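Side-chain contacts in sortase family protein (Clostridium perfringens, PDB 4D70), which probably acts as a class D sortase, a cysteine transpeptidase that cleaves sorting signals of surface proteins and joins the products to an amino nucleophile: residues A[62-67]-A[71-76]; A[95-98]-A[102-105]. One frame throughout, in Å; residues are numbered along the deposited sequence. Where two conformers were deposited one is given.

Contact 1: residues A[62-67]-A[71-76]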
ATOM      1  N   ALA A  62       4.596  -0.920   6.750  1.00 32.02           N
ATOM      2  CA  ALA A  62       3.339  -0.533   7.364  1.00 30.92           C
ATOM      3  C   ALA A  62       2.425  -1.741   7.373  1.00 31.52           C
ATOM      4  O   ALA A  62       2.573  -2.675   6.575  1.00 34.28           O
ATOM      5  CB  ALA A  62       2.665   0.609   6.558  1.00 31.88           C
ATOM      6  N   LEU A  63       1.440  -1.658   8.222  1.00 25.39           N
ATOM      7  CA  LEU A  63       0.323  -2.513   8.163  1.00 27.10           C
ATOM      8  C   LEU A  63      -0.795  -1.800   7.402  1.00 26.52           C
ATOM      9  O   LEU A  63      -0.918  -0.576   7.416  1.00 30.17           O
ATOM     10  CB  LEU A  63      -0.213  -2.771   9.583  1.00 28.24           C
ATOM     11  CG  LEU A  63       0.746  -3.450  10.604  1.00 34.02           C
ATOM     12  CD1 LEU A  63      -0.009  -3.610  11.922  1.00 35.85           C
ATOM     13  CD2 LEU A  63       1.273  -4.805  10.128  1.00 33.42           C
ATOM     14  N   ILE A  64      -1.583  -2.582   6.745  1.00 26.24           N
ATOM     15  CA  ILE A  64      -2.790  -2.115   6.090  1.00 27.39           C
ATOM     16  C   ILE A  64      -3.983  -2.907   6.592  1.00 28.42           C
ATOM     17  O   ILE A  64      -3.996  -4.146   6.603  1.00 32.54           O
ATOM     18  CB  ILE A  64      -2.660  -2.197   4.554  1.00 28.40           C
ATOM     19  CG1 ILE A  64      -3.944  -1.675   3.863  1.00 27.55           C
ATOM     20  CG2 ILE A  64      -2.369  -3.638   4.073  1.00 30.77           C
ATOM     21  CD1 ILE A  64      -3.732  -1.297   2.400  1.00 30.33           C
ATOM     22  N   ASP A  65      -5.022  -2.188   6.992  1.00 29.35           N
ATOM     23  CA  ASP A  65      -6.309  -2.775   7.359  1.00 31.81           C
ATOM     24  C   ASP A  65      -7.422  -2.090   6.609  1.00 28.08           C
ATOM     25  O   ASP A  65      -7.519  -0.870   6.619  1.00 28.96           O
ATOM     26  CB  ASP A  65      -6.539  -2.580   8.864  1.00 38.43           C
ATOM     27  CG  ASP A  65      -5.531  -3.333   9.689  1.00 38.16           C
ATOM     28  OD1 ASP A  65      -5.741  -4.558   9.841  1.00 39.04           O
ATOM     29  OD2 ASP A  65      -4.494  -2.744  10.071  1.00 36.63           O
ATOM     30  N   ILE A  66      -8.210  -2.879   5.890  1.00 30.34           N
ATOM     31  CA  ILE A  66      -9.414  -2.421   5.225  1.00 30.03           C
ATOM     32  C   ILE A  66     -10.607  -3.268   5.661  1.00 32.39           C
ATOM     33  O   ILE A  66     -10.852  -4.368   5.145  1.00 33.79           O
ATOM     34  CB  ILE A  66      -9.293  -2.513   3.708  1.00 26.98           C
ATOM     35  CG1 ILE A  66      -7.930  -1.906   3.260  1.00 28.26           C
ATOM     36  CG2 ILE A  66     -10.435  -1.818   3.100  1.00 26.06           C
ATOM     37  CD1 ILE A  66      -7.701  -2.027   1.788  1.00 27.21           C
ATOM     38  N   GLU A  67     -11.336  -2.738   6.621  0.70 39.91           N
ATOM     39  CA  GLU A  67     -12.385  -3.491   7.299  0.70 40.05           C
ATOM     40  C   GLU A  67     -13.411  -3.979   6.297  0.70 41.10           C
ATOM     41  O   GLU A  67     -13.856  -5.100   6.400  0.70 44.41           O
ATOM     42  CB  GLU A  67     -13.064  -2.647   8.398  0.70 43.18           C
ATOM     43  CG  GLU A  67     -12.132  -2.182   9.525  0.70 46.30           C
ATOM     44  CD  GLU A  67     -11.341  -3.315  10.172  0.70 51.55           C
ATOM     45  OE1 GLU A  67     -11.973  -4.398  10.380  0.70 43.93           O
ATOM     46  OE2 GLU A  67     -10.104  -3.119  10.456  0.70 45.95           O
ATOM     47  N   VAL A  71      -9.216  -7.050   4.633  1.00 43.23           N
ATOM     48  CA  VAL A  71      -7.796  -7.008   4.396  1.00 36.90           C
ATOM     49  C   VAL A  71      -7.080  -6.582   5.677  1.00 35.36           C
ATOM     50  O   VAL A  71      -7.405  -5.567   6.274  1.00 35.39           O
ATOM     51  CB  VAL A  71      -7.458  -6.047   3.266  1.00 35.79           C
ATOM     52  CG1 VAL A  71      -5.978  -5.760   3.244  1.00 34.36           C
ATOM     53  CG2 VAL A  71      -7.909  -6.617   1.947  1.00 36.84           C
ATOM     54  N   HIS A  72      -6.121  -7.394   6.114  1.00 34.71           N
ATOM     55  CA  HIS A  72      -5.377  -7.162   7.344  1.00 37.01           C
ATOM     56  C   HIS A  72      -4.029  -7.744   7.094  1.00 41.17           C
ATOM     57  O   HIS A  72      -3.806  -8.925   7.352  1.00 37.85           O
ATOM     58  CB  HIS A  72      -6.030  -7.862   8.554  1.00 40.25           C
ATOM     59  CG  HIS A  72      -7.436  -7.420   8.787  1.00 38.36           C
ATOM     60  ND1 HIS A  72      -7.739  -6.177   9.298  1.00 41.56           N
ATOM     61  CD2 HIS A  72      -8.622  -8.010   8.493  1.00 37.56           C
ATOM     62  CE1 HIS A  72      -9.044  -6.030   9.335  1.00 43.93           C
ATOM     63  NE2 HIS A  72      -9.601  -7.118   8.834  1.00 43.23           N
ATOM     64  N   THR A  73      -3.099  -6.944   6.593  1.00 34.17           N
ATOM     65  CA  THR A  73      -1.795  -7.495   6.278  1.00 36.22           C
ATOM     66  C   THR A  73      -0.737  -6.416   6.342  1.00 32.49           C
ATOM     67  O   THR A  73      -0.867  -5.470   7.097  1.00 30.72           O
ATOM     68  CB  THR A  73      -1.817  -8.290   4.953  1.00 38.55           C
ATOM     69  OG1 THR A  73      -0.567  -8.971   4.775  1.00 40.94           O
ATOM     70  CG2 THR A  73      -2.035  -7.384   3.735  1.00 44.54           C
ATOM     71  N   VAL A  74       0.347  -6.618   5.608  1.00 31.88           N
ATOM     72  CA  VAL A  74       1.532  -5.818   5.686  1.00 30.96           C
ATOM     73  C   VAL A  74       1.846  -5.295   4.281  1.00 28.74           C
ATOM     74  O   VAL A  74       1.445  -5.903   3.295  1.00 31.07           O
ATOM     75  CB  VAL A  74       2.745  -6.642   6.181  1.00 37.69           C
ATOM     76  CG1 VAL A  74       3.123  -7.743   5.183  1.00 42.03           C
ATOM     77  CG2 VAL A  74       3.940  -5.774   6.451  1.00 34.25           C
ATOM     78  N   ILE A  75       2.538  -4.158   4.241  1.00 32.14           N
ATOM     79  CA  ILE A  75       3.038  -3.572   3.018  1.00 32.44           C
ATOM     80  C   ILE A  75       4.512  -3.678   2.996  1.00 29.40           C
ATOM     81  O   ILE A  75       5.146  -3.252   3.922  1.00 30.58           O
ATOM     82  CB  ILE A  75       2.593  -2.129   2.846  1.00 32.49           C
ATOM     83  CG1 ILE A  75       1.044  -2.105   2.781  1.00 30.56           C
ATOM     84  CG2 ILE A  75       3.192  -1.522   1.539  1.00 29.66           C
ATOM     85  CD1 ILE A  75       0.462  -0.739   2.977  1.00 29.65           C
ATOM     86  N   ALA A  76       5.050  -4.244   1.916  1.00 30.74           N
ATOM     87  CA  ALA A  76       6.529  -4.327   1.748  1.00 34.56           C
ATOM     88  C   ALA A  76       7.068  -3.174   0.932  1.00 36.28           C
ATOM     89  O   ALA A  76       6.373  -2.630   0.094  1.00 35.25           O
ATOM     90  CB  ALA A  76       6.902  -5.637   1.069  1.00 39.57           C
TER
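The imidazole of His72 meets two acidic side chains at its edge, both near the ring plane: the carboxylates of Asp65 and Glu67. Its ND1 donates to Asp65 OD1 at 2.6 Å, nearly straight at 167°, and the acceptor lies only 4° out of the ring plane. OD1 receives the proton on its anti lone pair, and the carboxylate is turned about 45° from the ring. Both side chains place CG beside the backbone N, which brings ring and carboxylate together over a non-hydrogen-bonded pair of the antiparallel hairpin 60-66/71-77. Glu67, modelled in two conformers, approaches the ring edge at CE1 in the conformer described here, with OE2 3.3 Å from His72 CE1.

The backbones carry the remaining polar contacts. Ile64 and Thr73 form a hydrogen-bonded pair, Thr73 N reaching Ile64 O at 2.9 Å and Ile64 N reaching Thr73 O at 3.0 Å. Ile66 N binds Val71 O at 2.8 Å. The face shared by Ala62, Ile64, Ile66, Val71 and Ile75 is mainly apolar: Ile75 CD1 packs 3.8 Å from Ile64 CB, and Ile66 CB lies alongside Val71 CB at 4.0 Å. Thr73 is its polar member, OG1 bonding to Glu30 of helix 29-39. Strand 128-132 continues the sheet beyond 62-67.

The His72 face carries the Asp65 pair at one end, while Leu63 and Val74 lie against helix 29-39 at the other. The Asp65 carboxylate would probably favour a protonated imidazole; any share of Glu67 is doubtful.

Contact 2: residues A[95-98]-A[102-105]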
ATOM      1  N   ALA A  95       5.522   8.874  -1.813  1.00 26.44           N
ATOM      2  CA  ALA A  95       5.448   9.227  -0.415  1.00 28.81           C
ATOM      3  C   ALA A  95       5.295   8.024   0.477  1.00 29.31           C
ATOM      4  O   ALA A  95       4.712   6.984   0.106  1.00 25.18           O
ATOM      5  CB  ALA A  95       4.268  10.166  -0.179  1.00 29.13           C
ATOM      6  N   MET A  96       5.761   8.200   1.698  1.00 30.57           N
ATOM      7  CA  MET A  96       5.518   7.234   2.765  1.00 32.05           C
ATOM      8  C   MET A  96       4.215   7.575   3.460  1.00 24.67           C
ATOM      9  O   MET A  96       3.615   8.661   3.266  1.00 23.31           O
ATOM     10  CB  MET A  96       6.665   7.292   3.791  1.00 33.65           C
ATOM     11  CG  MET A  96       7.941   6.657   3.274  1.00 36.52           C
ATOM     12  SD  MET A  96       7.723   4.862   3.048  1.00 43.21           S
ATOM     13  CE  MET A  96       9.292   4.277   2.450  1.00 51.35           C
ATOM     14  N   PRO A  97       3.684   6.631   4.235  1.00 28.60           N
ATOM     15  CA  PRO A  97       2.389   6.849   4.785  1.00 28.63           C
ATOM     16  C   PRO A  97       2.318   8.131   5.580  1.00 29.50           C
ATOM     17  O   PRO A  97       3.237   8.464   6.289  1.00 29.88           O
ATOM     18  CB  PRO A  97       2.179   5.627   5.684  1.00 30.76           C
ATOM     19  CG  PRO A  97       3.000   4.576   5.046  1.00 27.91           C
ATOM     20  CD  PRO A  97       4.189   5.274   4.501  1.00 31.47           C
ATOM     21  N   GLY A  98       1.222   8.852   5.438  1.00 27.33           N
ATOM     22  CA  GLY A  98       0.995  10.079   6.179  1.00 29.35           C
ATOM     23  C   GLY A  98       1.699  11.317   5.659  1.00 31.51           C
ATOM     24  O   GLY A  98       1.438  12.408   6.149  1.00 31.75           O
ATOM     25  N   ASN A 102       1.678  11.200  -2.379  1.00 19.92           N
ATOM     26  CA  ASN A 102       0.717  10.155  -2.720  1.00 20.23           C
ATOM     27  C   ASN A 102       1.394   8.827  -2.477  1.00 22.60           C
ATOM     28  O   ASN A 102       2.116   8.337  -3.301  1.00 21.65           O
ATOM     29  CB  ASN A 102       0.272  10.395  -4.156  1.00 19.45           C
ATOM     30  CG  ASN A 102      -0.346   9.179  -4.827  1.00 21.34           C
ATOM     31  OD1 ASN A 102      -0.939   8.348  -4.171  1.00 23.19           O
ATOM     32  ND2 ASN A 102      -0.246   9.103  -6.140  1.00 20.12           N
ATOM     33  N   PHE A 103       1.104   8.242  -1.318  1.00 21.88           N
ATOM     34  CA  PHE A 103       1.625   6.948  -0.893  1.00 24.60           C
ATOM     35  C   PHE A 103       0.963   5.885  -1.787  1.00 25.75           C
ATOM     36  O   PHE A 103      -0.241   5.649  -1.662  1.00 20.34           O
ATOM     37  CB  PHE A 103       1.221   6.732   0.598  1.00 22.77           C
ATOM     38  CG  PHE A 103       1.432   5.335   1.102  1.00 26.48           C
ATOM     39  CD1 PHE A 103       2.697   4.739   1.043  1.00 28.33           C
ATOM     40  CD2 PHE A 103       0.396   4.618   1.675  1.00 26.31           C
ATOM     41  CE1 PHE A 103       2.884   3.450   1.499  1.00 25.08           C
ATOM     42  CE2 PHE A 103       0.581   3.316   2.114  1.00 26.76           C
ATOM     43  CZ  PHE A 103       1.830   2.734   2.040  1.00 29.41           C
ATOM     44  N   SER A 104       1.769   5.268  -2.649  1.00 24.12           N
ATOM     45  CA  SER A 104       1.284   4.370  -3.659  1.00 22.44           C
ATOM     46  C   SER A 104       1.693   2.926  -3.479  1.00 21.75           C
ATOM     47  O   SER A 104       2.837   2.607  -3.157  1.00 24.74           O
ATOM     48  CB  SER A 104       1.762   4.808  -5.022  1.00 20.53           C
ATOM     49  OG  SER A 104       1.270   6.087  -5.320  1.00 21.47           O
ATOM     50  N   ILE A 105       0.715   2.045  -3.617  1.00 23.51           N
ATOM     51  CA  ILE A 105       0.923   0.626  -3.386  1.00 23.18           C
ATOM     52  C   ILE A 105       0.442  -0.189  -4.546  1.00 25.58           C
ATOM     53  O   ILE A 105      -0.527   0.183  -5.250  1.00 24.05           O
ATOM     54  CB  ILE A 105       0.427   0.162  -2.023  1.00 28.02           C
ATOM     55  CG1 ILE A 105      -1.048   0.343  -1.791  1.00 29.51           C
ATOM     56  CG2 ILE A 105       1.172   0.991  -0.979  1.00 30.48           C
ATOM     57  CD1 ILE A 105      -1.569  -0.353  -0.538  1.00 29.51           C
TER
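Phe103 brings one ring face against Pro97 by setting CG anti to its own backbone N (chi1 168°), with chi2 turning that face to the proline. The proline ring, puckered C-gamma exo, presents CG to it. This joins the loop that follows strand 88-90 to strand 101-109 of the sortase beta-barrel, and the geometry is that of a CH-pi contact: Pro97 CG sits 3.8 Å from the centroid of the Phe103 ring, 14° off the ring normal. The offset is toward the rim, where Pro97 CG comes within 3.7 Å of Phe103 CZ, and Pro97 CD lies equally near Phe103 CE1.

A different group reaches the same ring at its edge. The carbonyl oxygen of Ala95 lies in the ring plane beside CD1, and it also takes a CA-H...O contact from Phe103 CA, 3.2 Å from Ala95 O. Its stronger partner is His90 NE2, which is hydrogen-bonded to it, and the His90 ring also meets that of Phe103. Ile131 of strand 128-132 touches both Pro97 and Phe103, so the pair is built into the barrel interior.

Farther toward the start of the strand, Ala95 points its methyl at the backbone of Asn102, Ala95 CB to Asn102 N 3.6 Å. The side chain of Asn102 leaves the backbone away from 95-98, and its amide is bonded elsewhere: OD1 to Thr166 OG1 on strand 163-171, and ND2 to the carbonyls of Val155 and Asn157. Within the strand, Ser104 OG donates to Asn102 O at 3.1 Å, approaching from 54° above the carbonyl plane.

Both contacts are largely buried and reach the same mixed sheet, but contact 1 pairs two neighbouring strands, whereas contact 2 sets 95-98, a loop, against strand 101-109. Accordingly, regular backbone hydrogen bonds unite 62-67 and 71-76, while 95-98 and 102-105 meet through CH-pi, CA-H...O and apolar contacts, their polar groups bonding largely to other parts of the fold. Contact 1 alone has an exposed, charged margin. With centres about 13 Å apart, the two share a hydrophobic interior: Ile75 CD1 lies 3.8 Å from Phe103 CZ, and Ile64 CD1 lies 3.8 Å from Ile105 CD1, so the apolar face of the hairpin continues directly into contact 2.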